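Local structure of probable sugar kinase (Clostridium perfringens, 3KZH) at residues 6-11 with 58-63; 17-22 with 96-101; 240-245 with 312-317. The protein probably phosphorylates a sugar or related small molecule, as a kinase of the pfkB (ribokinase-like) family, and holds beta-D-glucopyranose in the crystal. All blocks are in the same frame, centred on the assembly; numbering follows the deposited sequence.

Contacts 1 and 3 belong to one large mixed sheet, contact 2 to a separate four-stranded sheet. Strands 9-12 and 59-62 pair in the parallel part of the large sheet; strands 239-244 and 312-317 form its antiparallel margin, with their contact centre about 31 Å from that of contact 1. Strand 16-23 directly follows strand 9-12, and segment 58-63 lies in sequence between 17-22 and 96-101, which interlaces contacts 1 and 2 (centres about 26 Å apart). Contact 3 closes the series, its centre about 39 Å from that of contact 2 and across the chain's centre. This division fits ribokinase-like kinases, in which a smaller sheet projects as a lid from an alpha/beta core.

Contact 1: 6-11 with 58-63; sequences EPYLLV and NTNFMS
Val11 and Phe61 meet in the close-packed half of this parallel pairing. Val11 CG1 lies 3.9 Å from Phe61 CD1 as the two side chains cross at a slant, while the edge of the phenyl ring faces Val11 O. On the same face of the sheet Val11 CG2 touches Thr59 CG2. The other face carries Leu10 beside Asn60, both pointing the same way: with Leu10 CG trans to the backbone N (chi1 -180°) and chi2 near 61°, CD1 swings across to 3.3 Å from Asn60 OD1, and it also reaches Met62 CB. The backbone evidence agrees, since Asn60 N to Leu9 O and Val11 N to Asn60 O both measure 2.8 Å, and Met62 N bonds to Val11 O.

Toward Glu6 and Pro7 the chain is no longer strand and is exposed. There Asn58 ND2 gives a longer bond to Pro7 O, 3.2 Å, arriving from above the carbonyl plane. Tyr8 CD1 rests 3.7 Å from Asn60 CB, and the ring and amide planes stand 40° apart; Tyr8 OH bonds to Ile133 O and Asn60 ND2 to Asp87 OD2.

Within the alpha/beta core, helix 44-54 covers the Leu9, Thr59 and Phe61 face, helix 131-135 covers Leu10, Asn60 and Met62, and strand 139-143 continues the sheet beyond 9-12.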
loop_
_atom_site.group_PDB
_atom_site.type_symbol
_atom_site.label_atom_id
_atom_site.label_comp_id
_atom_site.label_asym_id
_atom_site.label_seq_id
_atom_site.Cartn_x
_atom_site.Cartn_y
_atom_site.Cartn_z
ATOM N N GLU A 6 11.712 29.809 7.907
ATOM C CA GLU A 6 13.117 29.410 7.788
ATOM C C GLU A 6 13.474 28.911 6.379
ATOM O O GLU A 6 12.604 28.391 5.673
ATOM C CB GLU A 6 13.430 28.318 8.833
ATOM C CG GLU A 6 13.345 28.772 10.307
ATOM C CD GLU A 6 14.631 29.405 10.869
ATOM O OE1 GLU A 6 14.932 29.145 12.056
ATOM O OE2 GLU A 6 15.327 30.172 10.162
ATOM N N PRO A 7 14.740 29.113 5.928
ATOM C CA PRO A 7 15.170 28.662 4.597
ATOM C C PRO A 7 14.993 27.157 4.354
ATOM O O PRO A 7 15.137 26.344 5.270
ATOM C CB PRO A 7 16.648 29.085 4.551
ATOM C CG PRO A 7 17.046 29.206 5.975
ATOM C CD PRO A 7 15.840 29.868 6.562
ATOM N N TYR A 8 14.641 26.816 3.119
ATOM C CA TYR A 8 14.402 25.433 2.733
ATOM C C TYR A 8 15.101 25.033 1.442
ATOM O O TYR A 8 15.477 25.888 0.630
ATOM C CB TYR A 8 12.886 25.179 2.587
ATOM C CG TYR A 8 12.205 25.977 1.480
ATOM C CD1 TYR A 8 12.025 25.422 0.192
ATOM C CD2 TYR A 8 11.753 27.296 1.705
ATOM C CE1 TYR A 8 11.414 26.158 -0.842
ATOM C CE2 TYR A 8 11.141 28.043 0.672
ATOM C CZ TYR A 8 10.982 27.463 -0.589
ATOM O OH TYR A 8 10.426 28.193 -1.599
ATOM N N LEU A 9 15.157 23.720 1.226
ATOM C CA LEU A 9 15.726 23.131 0.019
ATOM C C LEU A 9 14.581 22.473 -0.715
ATOM O O LEU A 9 13.797 21.736 -0.116
ATOM C CB LEU A 9 16.774 22.053 0.346
ATOM C CG LEU A 9 17.901 21.851 -0.687
ATOM C CD1 LEU A 9 19.076 21.285 0.027
ATOM C CD2 LEU A 9 17.557 21.028 -1.914
ATOM N N LEU A 10 14.531 22.708 -2.022
ATOM C CA LEU A 10 13.507 22.123 -2.852
ATOM C C LEU A 10 14.040 20.958 -3.658
ATOM O O LEU A 10 15.127 21.029 -4.229
ATOM C CB LEU A 10 12.875 23.172 -3.772
ATOM C CG LEU A 10 11.749 22.758 -4.738
ATOM C CD1 LEU A 10 10.527 22.215 -4.002
ATOM C CD2 LEU A 10 11.370 23.948 -5.584
ATOM N N VAL A 11 13.288 19.860 -3.628
ATOM C CA VAL A 11 13.610 18.665 -4.392
ATOM C C VAL A 11 12.397 18.519 -5.304
ATOM O O VAL A 11 11.262 18.568 -4.833
ATOM C CB VAL A 11 13.796 17.397 -3.482
ATOM C CG1 VAL A 11 14.152 16.169 -4.325
ATOM C CG2 VAL A 11 14.882 17.630 -2.433
ATOM N N ASN A 58 15.352 21.275 6.248
ATOM C CA ASN A 58 13.979 21.740 6.039
ATOM C C ASN A 58 13.841 21.511 4.540
ATOM O O ASN A 58 14.478 22.188 3.725
ATOM C CB ASN A 58 13.865 23.220 6.427
ATOM C CG ASN A 58 12.450 23.764 6.316
ATOM O OD1 ASN A 58 11.466 23.029 6.422
ATOM N ND2 ASN A 58 12.346 25.075 6.110
ATOM N N THR A 59 13.113 20.447 4.223
ATOM C CA THR A 59 12.938 19.979 2.866
ATOM C C THR A 59 11.553 20.162 2.294
ATOM O O THR A 59 10.556 19.835 2.921
ATOM C CB THR A 59 13.306 18.453 2.795
ATOM O OG1 THR A 59 14.552 18.231 3.477
ATOM C CG2 THR A 59 13.418 17.949 1.341
ATOM N N ASN A 60 11.519 20.679 1.074
ATOM C CA ASN A 60 10.277 20.841 0.340
ATOM C C ASN A 60 10.411 19.860 -0.823
ATOM O O ASN A 60 11.310 19.966 -1.656
ATOM C CB ASN A 60 10.082 22.284 -0.152
ATOM C CG ASN A 60 8.705 22.519 -0.763
ATOM O OD1 ASN A 60 8.249 21.738 -1.600
ATOM N ND2 ASN A 60 8.048 23.603 -0.364
ATOM N N PHE A 61 9.550 18.855 -0.815
ATOM C CA PHE A 61 9.535 17.849 -1.867
ATOM C C PHE A 61 8.297 18.000 -2.745
ATOM O O PHE A 61 7.198 17.624 -2.353
ATOM C CB PHE A 61 9.637 16.418 -1.294
ATOM C CG PHE A 61 9.668 15.327 -2.355
ATOM C CD1 PHE A 61 10.367 15.510 -3.572
ATOM C CD2 PHE A 61 8.977 14.125 -2.156
ATOM C CE1 PHE A 61 10.372 14.524 -4.573
ATOM C CE2 PHE A 61 8.972 13.130 -3.147
ATOM C CZ PHE A 61 9.668 13.323 -4.359
HETATM N N MSE A 62 8.523 18.476 -3.966
HETATM C CA MSE A 62 7.458 18.675 -4.939
HETATM C C MSE A 62 7.466 17.488 -5.895
HETATM O O MSE A 62 8.398 17.306 -6.672
HETATM C CB MSE A 62 7.666 19.994 -5.685
HETATM C CG MSE A 62 6.465 20.492 -6.495
HETATM SE SE MSE A 62 6.885 22.131 -7.418
HETATM C CE MSE A 62 7.006 23.230 -5.869
ATOM N N SER A 63 6.408 16.690 -5.829
ATOM C CA SER A 63 6.314 15.505 -6.653
ATOM C C SER A 63 5.006 15.433 -7.409
ATOM O O SER A 63 4.306 16.441 -7.568
ATOM C CB SER A 63 6.493 14.268 -5.768
ATOM O OG SER A 63 6.835 13.115 -6.526
#

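Contact 2: 17-22 with 96-101; sequences VDVFGF and TPTYLA
Phe20 reaches over to Ala101 and Tyr99, and its ring lies obliquely against the small Ala101 methyl. Phe20 CD1 is 3.7 Å from Ala101 CB, and the next ring atom, CE1, comes within 3.8 Å of Tyr99 CE2, approaching the tyrosine at its edge. The first torsion explains the reach: Phe20 CG is trans to its own carbonyl carbon (chi1 -72°), which leans the ring across to the partner strand. Asp18 leans likewise. Its OD1 fits against the root of the tyrosine, 3.4 Å from Tyr99 CB, with the carboxylate turned 84° to the ring. The CD2-CE2 edge of Tyr99 thus meets both: Asp18 OD1 near CB and CD2, Phe20 CE1 near CD2 and CE2.

The backbone between them is regular parallel sheet, the strands nearly parallel in direction; Val19 N to Tyr99 O, 2.9 Å and almost straight at 177°, is the central bond. Strands 32-42 and 109-115 complete the four-stranded sheet, consistent with the lid of ribokinase-like kinases, and the second subunit packs on it.

On the face opposite Asp18 and Phe20, the Thr98 methyl CG2 fits between Val17 O, at 3.3 Å, and Val19 CG2, at 4.0 Å. Leu100, two residues after Thr98 and paired with Val19, sets CD1 against Val19 CG1. Thr98 OG1 turns back to bond Thr96 O. Helix 69-81 covers part of this face through His70, which touches Val17, Val19 and Thr98; Leu100 of the second subunit packs on Val19.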
loop_
_atom_site.group_PDB
_atom_site.type_symbol
_atom_site.label_atom_id
_atom_site.label_comp_id
_atom_site.label_asym_id
_atom_site.label_seq_id
_atom_site.Cartn_x
_atom_site.Cartn_y
_atom_site.Cartn_z
ATOM N N VAL A 17 6.039 3.836 -5.804
ATOM C CA VAL A 17 5.766 2.829 -4.780
ATOM C C VAL A 17 6.047 1.478 -5.452
ATOM O O VAL A 17 5.414 1.148 -6.445
ATOM C CB VAL A 17 4.288 2.852 -4.262
ATOM C CG1 VAL A 17 4.048 1.709 -3.265
ATOM C CG2 VAL A 17 3.975 4.167 -3.571
ATOM N N ASP A 18 7.032 0.738 -4.946
ATOM C CA ASP A 18 7.378 -0.586 -5.473
ATOM C C ASP A 18 6.658 -1.692 -4.687
ATOM O O ASP A 18 6.652 -1.680 -3.458
ATOM C CB ASP A 18 8.887 -0.825 -5.392
ATOM C CG ASP A 18 9.677 -0.012 -6.404
ATOM O OD1 ASP A 18 9.252 0.098 -7.569
ATOM O OD2 ASP A 18 10.759 0.489 -6.037
ATOM N N VAL A 19 5.986 -2.594 -5.404
ATOM C CA VAL A 19 5.268 -3.730 -4.798
ATOM C C VAL A 19 5.861 -5.008 -5.403
ATOM O O VAL A 19 5.620 -5.333 -6.565
ATOM C CB VAL A 19 3.723 -3.665 -5.044
ATOM C CG1 VAL A 19 3.008 -4.715 -4.192
ATOM C CG2 VAL A 19 3.161 -2.278 -4.709
ATOM N N PHE A 20 6.662 -5.705 -4.606
ATOM C CA PHE A 20 7.349 -6.917 -5.037
ATOM C C PHE A 20 6.829 -8.204 -4.403
ATOM O O PHE A 20 6.697 -8.292 -3.182
ATOM C CB PHE A 20 8.848 -6.810 -4.735
ATOM C CG PHE A 20 9.600 -5.849 -5.615
ATOM C CD1 PHE A 20 9.741 -6.092 -6.994
ATOM C CD2 PHE A 20 10.239 -4.724 -5.052
ATOM C CE1 PHE A 20 10.518 -5.227 -7.821
ATOM C CE2 PHE A 20 11.024 -3.843 -5.862
ATOM C CZ PHE A 20 11.161 -4.100 -7.252
ATOM N N GLY A 21 6.567 -9.202 -5.244
ATOM C CA GLY A 21 6.104 -10.499 -4.774
ATOM C C GLY A 21 7.178 -11.539 -5.012
ATOM O O GLY A 21 7.505 -11.833 -6.159
ATOM N N PHE A 22 7.755 -12.057 -3.928
ATOM C CA PHE A 22 8.815 -13.068 -3.994
ATOM C C PHE A 22 8.220 -14.458 -3.793
ATOM O O PHE A 22 7.627 -14.719 -2.748
ATOM C CB PHE A 22 9.872 -12.824 -2.901
ATOM C CG PHE A 22 10.565 -11.490 -2.995
ATOM C CD1 PHE A 22 11.815 -11.375 -3.642
ATOM C CD2 PHE A 22 9.985 -10.335 -2.426
ATOM C CE1 PHE A 22 12.486 -10.117 -3.726
ATOM C CE2 PHE A 22 10.644 -9.078 -2.502
ATOM C CZ PHE A 22 11.897 -8.970 -3.155
ATOM N N THR A 96 -0.703 7.030 -8.638
ATOM C CA THR A 96 0.621 7.345 -8.099
ATOM C C THR A 96 1.539 6.311 -8.761
ATOM O O THR A 96 1.164 5.140 -8.839
ATOM C CB THR A 96 0.659 7.148 -6.563
ATOM O OG1 THR A 96 -0.312 8.000 -5.953
ATOM C CG2 THR A 96 2.035 7.480 -5.973
ATOM N N PRO A 97 2.690 6.743 -9.333
ATOM C CA PRO A 97 3.634 5.824 -9.987
ATOM C C PRO A 97 3.915 4.578 -9.144
ATOM O O PRO A 97 4.267 4.673 -7.966
ATOM C CB PRO A 97 4.863 6.694 -10.178
ATOM C CG PRO A 97 4.260 7.985 -10.499
ATOM C CD PRO A 97 3.151 8.135 -9.504
ATOM N N THR A 98 3.597 3.426 -9.725
ATOM C CA THR A 98 3.747 2.140 -9.057
ATOM C C THR A 98 4.351 1.096 -9.975
ATOM O O THR A 98 4.061 1.057 -11.167
ATOM C CB THR A 98 2.365 1.632 -8.541
ATOM O OG1 THR A 98 1.759 2.648 -7.732
ATOM C CG2 THR A 98 2.496 0.342 -7.703
ATOM N N TYR A 99 5.214 0.271 -9.400
ATOM C CA TYR A 99 5.844 -0.815 -10.129
ATOM C C TYR A 99 5.527 -2.114 -9.384
ATOM O O TYR A 99 6.025 -2.350 -8.282
ATOM C CB TYR A 99 7.356 -0.591 -10.254
ATOM C CG TYR A 99 8.080 -1.651 -11.057
ATOM C CD1 TYR A 99 7.872 -1.778 -12.447
ATOM C CD2 TYR A 99 8.971 -2.546 -10.426
ATOM C CE1 TYR A 99 8.544 -2.789 -13.202
ATOM C CE2 TYR A 99 9.646 -3.555 -11.161
ATOM C CZ TYR A 99 9.425 -3.668 -12.545
ATOM O OH TYR A 99 10.081 -4.647 -13.255
ATOM N N LEU A 100 4.649 -2.914 -9.984
ATOM C CA LEU A 100 4.229 -4.199 -9.434
ATOM C C LEU A 100 4.990 -5.321 -10.140
ATOM O O LEU A 100 4.828 -5.509 -11.336
ATOM C CB LEU A 100 2.711 -4.362 -9.604
ATOM C CG LEU A 100 1.986 -5.683 -9.304
ATOM C CD1 LEU A 100 2.215 -6.146 -7.866
ATOM C CD2 LEU A 100 0.510 -5.487 -9.564
ATOM N N ALA A 101 5.819 -6.052 -9.398
ATOM C CA ALA A 101 6.594 -7.148 -9.976
ATOM C C ALA A 101 6.567 -8.438 -9.193
ATOM O O ALA A 101 6.648 -8.437 -7.969
ATOM C CB ALA A 101 8.031 -6.733 -10.196
#

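Contact 3: 240-245 with 312-317; sequences GKIKAT and WEEEKY
Trp312 CG lies trans to the carbonyl carbon (chi1 -50°) and chi2 is close to perpendicular at 93°, a combination that brings the indole against Ile242 and Ala244 of the neighbouring strand. Its benzo ring does the touching: CE3 is 3.7 Å from Ile242 CG2, and CZ3 is 3.6 Å from Ala244 CB. The pairing is an antiparallel one at the margin of the large mixed sheet of this ribokinase-like fold, where strand 312-317 is outermost within the chain. The strands run almost exactly antiparallel, and hydrogen-bonded pairs at Lys241-Glu315 and Lys243-Glu313 enclose the non-hydrogen-bonded pair Ile242-Glu314. Glu313 N to Lys243 O is nearly straight, whereas Glu315 N to Lys241 O is bent to 136° at the hydrogen.

The face bearing Trp312 and Ile242 is turned to helix 273-288, whose Met281 meets Ile242 and whose Lys278 makes a cation-pi contact with the indole. The other face is charged. Lys243 and Glu313 run side by side, Lys243 NZ staying 4.0 Å from Glu313 OE1, beyond salt-bridge distance, and Glu313 OE2 lies near Thr245 CG2. Any attraction between the two charges is probably weaker than in a salt bridge.

At the far end the Tyr317 ring rests obliquely against Gly240, its CD1 3.7 Å from Gly240 CA. Lys241 CB packs 3.6 Å from Tyr317 OH. That hydroxyl donates to Glu315 OE1 over 2.6 Å, approaching from above the carboxylate plane.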
loop_
_atom_site.group_PDB
_atom_site.type_symbol
_atom_site.label_atom_id
_atom_site.label_comp_id
_atom_site.label_asym_id
_atom_site.label_seq_id
_atom_site.Cartn_x
_atom_site.Cartn_y
_atom_site.Cartn_z
ATOM N N GLY A 240 40.324 18.537 -4.624
ATOM C CA GLY A 240 40.910 17.397 -3.958
ATOM C C GLY A 240 40.139 16.126 -4.182
ATOM O O GLY A 240 39.210 16.090 -4.986
ATOM N N LYS A 241 40.531 15.093 -3.443
ATOM C CA LYS A 241 39.921 13.775 -3.507
ATOM C C LYS A 241 39.976 13.175 -2.115
ATOM O O LYS A 241 41.031 13.158 -1.480
ATOM C CB LYS A 241 40.673 12.875 -4.496
ATOM C CG LYS A 241 40.070 11.481 -4.691
ATOM C CD LYS A 241 41.130 10.428 -4.996
ATOM C CE LYS A 241 41.635 10.524 -6.428
ATOM N NZ LYS A 241 42.642 9.459 -6.712
ATOM N N ILE A 242 38.823 12.720 -1.627
ATOM C CA ILE A 242 38.715 12.121 -0.293
ATOM C C ILE A 242 38.083 10.740 -0.415
ATOM O O ILE A 242 37.126 10.539 -1.167
ATOM C CB ILE A 242 37.905 13.028 0.711
ATOM C CG1 ILE A 242 38.606 14.380 0.911
ATOM C CG2 ILE A 242 37.819 12.370 2.077
ATOM C CD1 ILE A 242 37.775 15.443 1.608
ATOM N N LYS A 243 38.626 9.801 0.348
ATOM C CA LYS A 243 38.158 8.424 0.354
ATOM C C LYS A 243 38.102 7.947 1.793
ATOM O O LYS A 243 38.848 8.434 2.642
ATOM C CB LYS A 243 39.137 7.563 -0.460
ATOM C CG LYS A 243 38.878 6.070 -0.497
ATOM C CD LYS A 243 40.104 5.360 -1.010
ATOM C CE LYS A 243 40.051 3.876 -0.710
ATOM N NZ LYS A 243 41.251 3.177 -1.255
ATOM N N ALA A 244 37.173 7.039 2.072
ATOM C CA ALA A 244 37.041 6.460 3.397
ATOM C C ALA A 244 37.598 5.047 3.359
ATOM O O ALA A 244 37.458 4.337 2.361
ATOM C CB ALA A 244 35.587 6.439 3.834
ATOM N N THR A 245 38.277 4.661 4.434
ATOM C CA THR A 245 38.825 3.311 4.553
ATOM C C THR A 245 37.734 2.482 5.258
ATOM O O THR A 245 36.745 3.046 5.748
ATOM C CB THR A 245 40.159 3.297 5.374
ATOM O OG1 THR A 245 39.915 3.709 6.725
ATOM C CG2 THR A 245 41.184 4.237 4.762
ATOM N N TRP A 312 40.137 8.729 7.173
ATOM C CA TRP A 312 40.127 9.223 5.799
ATOM C C TRP A 312 41.474 9.303 5.084
ATOM O O TRP A 312 42.517 9.497 5.704
ATOM C CB TRP A 312 39.484 10.629 5.736
ATOM C CG TRP A 312 38.133 10.793 6.421
ATOM C CD1 TRP A 312 37.915 11.204 7.705
ATOM C CD2 TRP A 312 36.837 10.549 5.854
ATOM N NE1 TRP A 312 36.567 11.226 7.980
ATOM C CE2 TRP A 312 35.878 10.833 6.865
ATOM C CE3 TRP A 312 36.382 10.120 4.590
ATOM C CZ2 TRP A 312 34.486 10.692 6.653
ATOM C CZ3 TRP A 312 34.986 9.978 4.375
ATOM C CH2 TRP A 312 34.063 10.264 5.407
ATOM N N GLU A 313 41.425 9.133 3.763
ATOM C CA GLU A 313 42.588 9.274 2.891
ATOM C C GLU A 313 42.228 10.558 2.158
ATOM O O GLU A 313 41.210 10.612 1.464
ATOM C CB GLU A 313 42.713 8.110 1.907
ATOM C CG GLU A 313 43.416 6.885 2.473
ATOM C CD GLU A 313 43.496 5.736 1.485
ATOM O OE1 GLU A 313 43.711 5.982 0.277
ATOM O OE2 GLU A 313 43.343 4.577 1.924
ATOM N N GLU A 314 42.992 11.618 2.431
ATOM C CA GLU A 314 42.761 12.942 1.845
ATOM C C GLU A 314 43.918 13.399 0.975
ATOM O O GLU A 314 45.074 13.154 1.295
ATOM C CB GLU A 314 42.509 13.986 2.948
ATOM C CG GLU A 314 41.330 13.691 3.860
ATOM C CD GLU A 314 41.145 14.734 4.938
ATOM O OE1 GLU A 314 40.889 15.905 4.600
ATOM O OE2 GLU A 314 41.224 14.381 6.131
ATOM N N GLU A 315 43.584 14.052 -0.135
ATOM C CA GLU A 315 44.545 14.574 -1.112
ATOM C C GLU A 315 44.050 15.954 -1.543
ATOM O O GLU A 315 42.852 16.129 -1.762
ATOM C CB GLU A 315 44.613 13.653 -2.348
ATOM C CG GLU A 315 45.252 12.272 -2.113
ATOM C CD GLU A 315 45.057 11.282 -3.265
ATOM O OE1 GLU A 315 45.218 11.652 -4.447
ATOM O OE2 GLU A 315 44.774 10.102 -2.977
ATOM N N LYS A 316 44.954 16.936 -1.615
ATOM C CA LYS A 316 44.602 18.303 -2.029
ATOM C C LYS A 316 45.473 18.752 -3.199
ATOM O O LYS A 316 46.690 18.676 -3.120
ATOM C CB LYS A 316 44.787 19.325 -0.885
ATOM C CG LYS A 316 43.930 19.152 0.380
ATOM C CD LYS A 316 43.830 20.456 1.206
ATOM C CE LYS A 316 45.192 21.040 1.633
ATOM N NZ LYS A 316 46.005 20.160 2.535
ATOM N N TYR A 317 44.850 19.235 -4.273
ATOM C CA TYR A 317 45.587 19.719 -5.442
ATOM C C TYR A 317 45.394 21.229 -5.579
ATOM O O TYR A 317 44.311 21.751 -5.302
ATOM C CB TYR A 317 45.137 19.007 -6.737
ATOM C CG TYR A 317 44.848 17.527 -6.582
ATOM C CD1 TYR A 317 43.526 17.060 -6.542
ATOM C CD2 TYR A 317 45.891 16.591 -6.407
ATOM C CE1 TYR A 317 43.234 15.691 -6.320
ATOM C CE2 TYR A 317 45.614 15.210 -6.187
ATOM C CZ TYR A 317 44.280 14.776 -6.143
ATOM O OH TYR A 317 43.972 13.449 -5.934
HETATM O O HOH W 1 42.410 10.250 -1.419
#